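Local atomic coordinates of glycosyl hydrolase, family 8 (Clostridium perfringens, PDB entry 3REN), a protein that probably acts as an alpha-amylase, hydrolysing alpha-glucan chains, and belongs to glycoside hydrolase family 8. Residues A[79-84]-A[133-138]; A[323-328]-A[336-341]. One frame throughout, in Å; residues are numbered along the deposited sequence.

How the contacts relate
Contact 1 and contact 2 lie in series along the chain: the first closes before the second opens, so they neither nest nor cross. From the N terminus, helix 78-89 meets helix 133-150 in contact 1, closing a 48-residue excursion that holds helix 113-130 and several short strands. Contact 2 comes near the C terminus and closes a short loop, with seven residues between its segments, fixing the loop after helix 299-312 to the final helix, 335-346. The centres of contact 1 and contact 2 are about 26 Å apart, and the nearest atoms of contact 1 and contact 2 about 7 Å. Helix 62-74 links them, since Phe81 of contact 1 and Phe336 and Leu339 from the last helix all pack on it, within one (alpha/alpha)6 barrel.

Contact 1 (A[79-84]-A[133-138]); sequences ELFDEH and FYYKFY. With EDO (1,2-ethanediol), chain I; EDO (1,2-ethanediol), chain H.
Two well-separated helices, their closest CA atoms (Asp82 and Tyr135) 9.8 Å apart, meet through little more than a pair of rings and one acid, and only 130 Å² is buried. Phe81 drives the edge of its ring at the face of Tyr135 in a T-shaped stack, centroids 5.1 Å apart and planes at 71°. The touching atom is CE2 of Phe81, which comes to 3.6 Å from CE1 of Tyr135. The Phe81 ring reaches toward helix 133-150 because its CG is trans to the backbone N (chi1 -176°), and the two side chains run past each other in opposite senses. Tyr135, with CG trans to its carbonyl carbon, extends toward helix 78-89 and brings its hydroxyl up to the carboxylate of Asp82. OD1 of that carboxylate lies at the edge of the tyrosine ring, near its plane, and the carboxylate is turned 31° from the ring; the modelled separation of OD1 from OH is implausibly short and its detail is doubtful. Lys78 organises this polar end: its NZ forms a salt bridge with Asp82 OD2 and a hydrogen bond with Tyr135 OH, so the phenol and the acid share one cation, which would probably favour the charged form of the acid. Trp130 adds a second edge-to-face partner for Phe81, while Ala126 of helix 113-130 touches both rings of the stack. Helices 78-89 and 133-150 each follow a preceding helix (62-74 and 113-130) and pack side by side, as second helices of successive helical pairs do in an (alpha/alpha)6 barrel.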
loop_
_atom_site.group_PDB
_atom_site.type_symbol
_atom_site.label_atom_id
_atom_site.label_comp_id
_atom_site.label_asym_id
_atom_site.label_seq_id
_atom_site.Cartn_x
_atom_site.Cartn_y
_atom_site.Cartn_z
ATOM N N GLU A 79 -12.103 -11.523 -13.890
ATOM C CA GLU A 79 -11.143 -11.608 -15.006
ATOM C C GLU A 79 -9.817 -10.826 -14.835
ATOM O O GLU A 79 -8.744 -11.353 -15.095
ATOM C CB GLU A 79 -11.818 -11.150 -16.281
ATOM C CG GLU A 79 -11.106 -11.552 -17.518
ATOM C CD GLU A 79 -11.946 -11.293 -18.771
ATOM O OE1 GLU A 79 -11.500 -10.456 -19.601
ATOM O OE2 GLU A 79 -13.042 -11.915 -18.904
ATOM N N LEU A 80 -9.913 -9.563 -14.429
ATOM C CA LEU A 80 -8.760 -8.752 -14.230
ATOM C C LEU A 80 -7.981 -9.283 -13.034
ATOM O O LEU A 80 -6.740 -9.314 -13.067
ATOM C CB LEU A 80 -9.194 -7.291 -14.037
ATOM C CG LEU A 80 -8.200 -6.215 -13.633
ATOM C CD1 LEU A 80 -7.143 -6.066 -14.719
ATOM C CD2 LEU A 80 -8.952 -4.899 -13.375
ATOM N N PHE A 81 -8.704 -9.702 -11.987
ATOM C CA PHE A 81 -8.057 -10.261 -10.818
ATOM C C PHE A 81 -7.170 -11.430 -11.214
ATOM O O PHE A 81 -5.950 -11.446 -10.888
ATOM C CB PHE A 81 -9.067 -10.673 -9.735
ATOM C CG PHE A 81 -8.416 -11.171 -8.454
ATOM C CD1 PHE A 81 -8.311 -10.332 -7.330
ATOM C CD2 PHE A 81 -7.925 -12.487 -8.356
ATOM C CE1 PHE A 81 -7.702 -10.773 -6.135
ATOM C CE2 PHE A 81 -7.301 -12.940 -7.156
ATOM C CZ PHE A 81 -7.194 -12.084 -6.051
ATOM N N ASP A 82 -7.755 -12.374 -11.956
ATOM C CA ASP A 82 -7.043 -13.580 -12.385
ATOM C C ASP A 82 -5.866 -13.288 -13.269
ATOM O O ASP A 82 -4.848 -14.014 -13.231
ATOM C CB ASP A 82 -8.001 -14.583 -13.058
ATOM C CG ASP A 82 -8.898 -15.315 -12.019
ATOM O OD1 ASP A 82 -8.527 -15.439 -10.831
ATOM O OD2 ASP A 82 -10.003 -15.748 -12.369
ATOM N N GLU A 83 -5.958 -12.214 -14.040
ATOM C CA GLU A 83 -4.873 -11.940 -14.943
ATOM C C GLU A 83 -3.623 -11.495 -14.165
ATOM O O GLU A 83 -2.495 -11.860 -14.522
ATOM C CB GLU A 83 -5.323 -10.905 -15.980
ATOM C CG GLU A 83 -4.230 -10.450 -16.907
ATOM C CD GLU A 83 -4.770 -9.545 -18.013
ATOM O OE1 GLU A 83 -5.980 -9.673 -18.330
ATOM O OE2 GLU A 83 -3.998 -8.706 -18.552
ATOM N N HIS A 84 -3.821 -10.739 -13.077
ATOM C CA HIS A 84 -2.696 -10.297 -12.254
ATOM C C HIS A 84 -2.240 -11.383 -11.269
ATOM O O HIS A 84 -1.027 -11.532 -11.043
ATOM C CB HIS A 84 -3.016 -8.961 -11.580
ATOM C CG HIS A 84 -3.090 -7.856 -12.578
ATOM N ND1 HIS A 84 -1.976 -7.158 -12.985
ATOM C CD2 HIS A 84 -4.111 -7.436 -13.370
ATOM C CE1 HIS A 84 -2.316 -6.319 -13.946
ATOM N NE2 HIS A 84 -3.604 -6.477 -14.204
ATOM N N PHE A 133 -12.325 -21.506 -3.297
ATOM C CA PHE A 133 -11.369 -22.013 -2.330
ATOM C C PHE A 133 -9.915 -21.889 -2.822
ATOM O O PHE A 133 -9.007 -21.829 -1.995
ATOM C CB PHE A 133 -11.625 -23.491 -2.061
ATOM C CG PHE A 133 -11.168 -24.370 -3.184
ATOM C CD1 PHE A 133 -9.872 -24.897 -3.192
ATOM C CD2 PHE A 133 -12.006 -24.623 -4.272
ATOM C CE1 PHE A 133 -9.427 -25.670 -4.270
ATOM C CE2 PHE A 133 -11.573 -25.406 -5.366
ATOM C CZ PHE A 133 -10.284 -25.930 -5.356
ATOM N N TYR A 134 -9.697 -21.926 -4.150
ATOM C CA TYR A 134 -8.351 -21.934 -4.721
ATOM C C TYR A 134 -7.521 -20.721 -4.231
ATOM O O TYR A 134 -6.383 -20.893 -3.777
ATOM C CB TYR A 134 -8.363 -21.981 -6.262
ATOM C CG TYR A 134 -6.975 -22.149 -6.800
ATOM C CD1 TYR A 134 -6.433 -23.423 -7.006
ATOM C CD2 TYR A 134 -6.159 -21.033 -7.027
ATOM C CE1 TYR A 134 -5.129 -23.572 -7.461
ATOM C CE2 TYR A 134 -4.854 -21.172 -7.454
ATOM C CZ TYR A 134 -4.343 -22.425 -7.678
ATOM O OH TYR A 134 -3.048 -22.545 -8.123
ATOM N N TYR A 135 -8.115 -19.521 -4.331
ATOM C CA TYR A 135 -7.531 -18.305 -3.778
ATOM C C TYR A 135 -7.117 -18.456 -2.305
ATOM O O TYR A 135 -6.013 -18.045 -1.917
ATOM C CB TYR A 135 -8.530 -17.153 -3.892
ATOM C CG TYR A 135 -8.967 -16.810 -5.309
ATOM C CD1 TYR A 135 -8.034 -16.671 -6.324
ATOM C CD2 TYR A 135 -10.324 -16.589 -5.618
ATOM C CE1 TYR A 135 -8.420 -16.349 -7.608
ATOM C CE2 TYR A 135 -10.729 -16.247 -6.930
ATOM C CZ TYR A 135 -9.774 -16.135 -7.911
ATOM O OH TYR A 135 -10.121 -15.806 -9.221
ATOM N N LYS A 136 -8.004 -19.043 -1.497
ATOM C CA LYS A 136 -7.790 -19.202 -0.059
ATOM C C LYS A 136 -6.625 -20.178 0.213
ATOM O O LYS A 136 -5.766 -19.899 1.045
ATOM C CB LYS A 136 -9.087 -19.699 0.618
ATOM C CG LYS A 136 -9.053 -19.861 2.123
ATOM C CD LYS A 136 -10.368 -20.469 2.625
ATOM C CE LYS A 136 -10.234 -20.970 4.047
ATOM N NZ LYS A 136 -11.512 -21.577 4.550
ATOM N N PHE A 137 -6.602 -21.302 -0.496
ATOM C CA PHE A 137 -5.553 -22.298 -0.316
ATOM C C PHE A 137 -4.208 -21.739 -0.717
ATOM O O PHE A 137 -3.201 -22.000 -0.064
ATOM C CB PHE A 137 -5.828 -23.566 -1.165
ATOM C CG PHE A 137 -6.826 -24.500 -0.551
ATOM C CD1 PHE A 137 -7.734 -24.044 0.390
ATOM C CD2 PHE A 137 -6.864 -25.848 -0.921
ATOM C CE1 PHE A 137 -8.659 -24.922 0.977
ATOM C CE2 PHE A 137 -7.810 -26.715 -0.360
ATOM C CZ PHE A 137 -8.693 -26.241 0.596
ATOM N N TYR A 138 -4.199 -20.978 -1.801
ATOM C CA TYR A 138 -2.967 -20.370 -2.260
ATOM C C TYR A 138 -2.494 -19.332 -1.216
ATOM O O TYR A 138 -1.316 -19.317 -0.867
ATOM C CB TYR A 138 -3.158 -19.769 -3.649
ATOM C CG TYR A 138 -1.843 -19.616 -4.397
ATOM C CD1 TYR A 138 -1.454 -20.563 -5.361
ATOM C CD2 TYR A 138 -0.997 -18.509 -4.168
ATOM C CE1 TYR A 138 -0.276 -20.430 -6.065
ATOM C CE2 TYR A 138 0.208 -18.375 -4.883
ATOM C CZ TYR A 138 0.553 -19.338 -5.811
ATOM O OH TYR A 138 1.745 -19.243 -6.497
HETATM C C1 EDO I . -4.388 -3.878 -16.739
HETATM O O1 EDO I . -4.517 -5.188 -16.178
HETATM C C2 EDO I . -3.623 -2.987 -15.766
HETATM O O2 EDO I . -2.256 -3.383 -15.778
HETATM C C1 EDO H . -1.151 -7.759 -17.117
HETATM O O1 EDO H . -1.501 -8.429 -18.348
HETATM C C2 EDO H . -0.734 -6.318 -17.408
HETATM O O2 EDO H . -1.754 -5.706 -18.229
#

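Contact 2 (A[323-328]-A[336-341]). With EDO (1,2-ethanediol), chain L.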
loop_
_atom_site.group_PDB
_atom_site.type_symbol
_atom_site.label_atom_id
_atom_site.label_comp_id
_atom_site.label_asym_id
_atom_site.label_seq_id
_atom_site.Cartn_x
_atom_site.Cartn_y
_atom_site.Cartn_z
ATOM N N GLY A 323 -4.195 11.319 -17.481
ATOM C CA GLY A 323 -4.915 10.398 -16.628
ATOM C C GLY A 323 -4.062 9.984 -15.441
ATOM O O GLY A 323 -4.597 9.544 -14.426
ATOM N N GLY A 324 -2.745 10.125 -15.577
ATOM C CA GLY A 324 -1.813 9.690 -14.542
ATOM C C GLY A 324 -1.279 10.748 -13.572
ATOM O O GLY A 324 -1.656 11.915 -13.633
ATOM N N PHE A 325 -0.385 10.306 -12.683
ATOM C CA PHE A 325 0.323 11.187 -11.760
ATOM C C PHE A 325 1.825 11.088 -12.035
ATOM O O PHE A 325 2.387 9.975 -12.113
ATOM C CB PHE A 325 0.053 10.795 -10.314
ATOM C CG PHE A 325 -1.367 11.013 -9.883
ATOM C CD1 PHE A 325 -2.358 10.098 -10.216
ATOM C CD2 PHE A 325 -1.715 12.136 -9.145
ATOM C CE1 PHE A 325 -3.686 10.303 -9.827
ATOM C CE2 PHE A 325 -3.032 12.342 -8.754
ATOM C CZ PHE A 325 -4.021 11.431 -9.110
ATOM N N GLY A 326 2.453 12.252 -12.183
ATOM C CA GLY A 326 3.890 12.303 -12.413
ATOM C C GLY A 326 4.321 13.628 -12.999
ATOM O O GLY A 326 3.565 14.591 -13.019
ATOM N N ASP A 327 5.551 13.680 -13.488
ATOM C CA ASP A 327 6.119 14.945 -13.875
ATOM C C ASP A 327 6.070 15.017 -15.380
ATOM O O ASP A 327 6.808 14.314 -16.049
ATOM C CB ASP A 327 7.553 15.050 -13.323
ATOM C CG ASP A 327 8.182 16.442 -13.552
ATOM O OD1 ASP A 327 7.694 17.212 -14.414
ATOM O OD2 ASP A 327 9.180 16.756 -12.874
ATOM N N GLU A 328 5.174 15.844 -15.909
ATOM C CA GLU A 328 5.066 16.068 -17.370
ATOM C C GLU A 328 6.367 16.452 -18.070
ATOM O O GLU A 328 6.523 16.144 -19.249
ATOM C CB GLU A 328 4.031 17.139 -17.691
ATOM C CG GLU A 328 2.600 16.737 -17.469
ATOM C CD GLU A 328 1.621 17.796 -17.950
ATOM O OE1 GLU A 328 1.589 18.101 -19.174
ATOM O OE2 GLU A 328 0.859 18.303 -17.105
ATOM N N PHE A 336 3.574 3.152 -7.883
ATOM C CA PHE A 336 3.012 3.126 -6.531
ATOM C C PHE A 336 2.000 4.269 -6.249
ATOM O O PHE A 336 0.921 4.030 -5.676
ATOM C CB PHE A 336 4.139 3.112 -5.494
ATOM C CG PHE A 336 3.664 3.005 -4.076
ATOM C CD1 PHE A 336 3.112 1.820 -3.601
ATOM C CD2 PHE A 336 3.823 4.087 -3.198
ATOM C CE1 PHE A 336 2.689 1.704 -2.260
ATOM C CE2 PHE A 336 3.415 3.997 -1.869
ATOM C CZ PHE A 336 2.839 2.820 -1.384
ATOM N N ASP A 337 2.332 5.490 -6.667
ATOM C CA ASP A 337 1.411 6.613 -6.468
ATOM C C ASP A 337 0.165 6.506 -7.305
ATOM O O ASP A 337 -0.918 6.828 -6.834
ATOM C CB ASP A 337 2.098 7.945 -6.733
ATOM C CG ASP A 337 3.072 8.312 -5.628
ATOM O OD1 ASP A 337 2.801 7.969 -4.453
ATOM O OD2 ASP A 337 4.109 8.903 -5.946
ATOM N N ASN A 338 0.329 6.037 -8.541
ATOM C CA ASN A 338 -0.786 5.832 -9.443
ATOM C C ASN A 338 -1.767 4.755 -8.976
ATOM O O ASN A 338 -2.988 4.961 -9.027
ATOM C CB ASN A 338 -0.283 5.584 -10.871
ATOM C CG ASN A 338 0.262 6.857 -11.501
ATOM O OD1 ASN A 338 -0.475 7.572 -12.156
ATOM N ND2 ASN A 338 1.553 7.168 -11.256
ATOM N N LEU A 339 -1.237 3.629 -8.494
ATOM C CA LEU A 339 -2.098 2.551 -7.984
ATOM C C LEU A 339 -2.842 2.924 -6.693
ATOM O O LEU A 339 -4.023 2.532 -6.501
ATOM C CB LEU A 339 -1.296 1.257 -7.800
ATOM C CG LEU A 339 -0.855 0.637 -9.116
ATOM C CD1 LEU A 339 0.408 -0.245 -8.846
ATOM C CD2 LEU A 339 -2.071 -0.149 -9.780
ATOM N N ASN A 340 -2.169 3.660 -5.804
ATOM C CA ASN A 340 -2.826 4.078 -4.558
ATOM C C ASN A 340 -3.954 5.057 -4.895
ATOM O O ASN A 340 -5.067 4.933 -4.369
ATOM C CB ASN A 340 -1.819 4.679 -3.567
ATOM C CG ASN A 340 -1.033 3.611 -2.813
ATOM O OD1 ASN A 340 -1.585 2.568 -2.464
ATOM N ND2 ASN A 340 0.250 3.861 -2.564
ATOM N N ALA A 341 -3.687 5.962 -5.841
ATOM C CA ALA A 341 -4.720 6.901 -6.329
ATOM C C ALA A 341 -5.908 6.160 -6.941
ATOM O O ALA A 341 -7.046 6.584 -6.790
ATOM C CB ALA A 341 -4.133 7.868 -7.366
HETATM C C1 EDO L . -2.061 19.555 -16.496
HETATM O O1 EDO L . -2.351 18.457 -17.381
HETATM C C2 EDO L . -3.294 19.895 -15.668
HETATM O O2 EDO L . -3.659 18.767 -14.871
#
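With CG trans to the carbonyl carbon (chi1 -72°) and the amide swung round to chi2 -92°, Asn338 presents its side chain to the backbone of Phe325, whose own CG, beside its backbone N, lays the ring next to the helix. In this (alpha/alpha)6 barrel the amide fastens the loop before the last helix, 335-346, onto that helix. Both bonds go to one residue. Phe325 N donates to Asn338 OD1 at 2.8 Å, tilted somewhat from the carbonyl plane, and Asn338 ND2 returns a straighter bond (167°) to Phe325 O at 3.1 Å, in the carbonyl plane and on a lone pair. The pair fixes the amide's rotation and satisfies the NH and the C=O of a buried residue. ND2 has a second acceptor, Tyr334 O, so both of its hydrogens can be used. OD1 also sits at the edge of the Phe325 ring, whose plane is steeply inclined to the amide. Gly324 comes close to the same oxygen, its CA 3.5 Å from Asn338 OD1. Leu26 of helix 21-33 packs on Phe325, Asn338 and Ala341, and Pro283 also touches the phenylalanine. Three residues beyond the asparagine, the methyl CB of Ala341 rests 3.5 Å from Phe325 CE1.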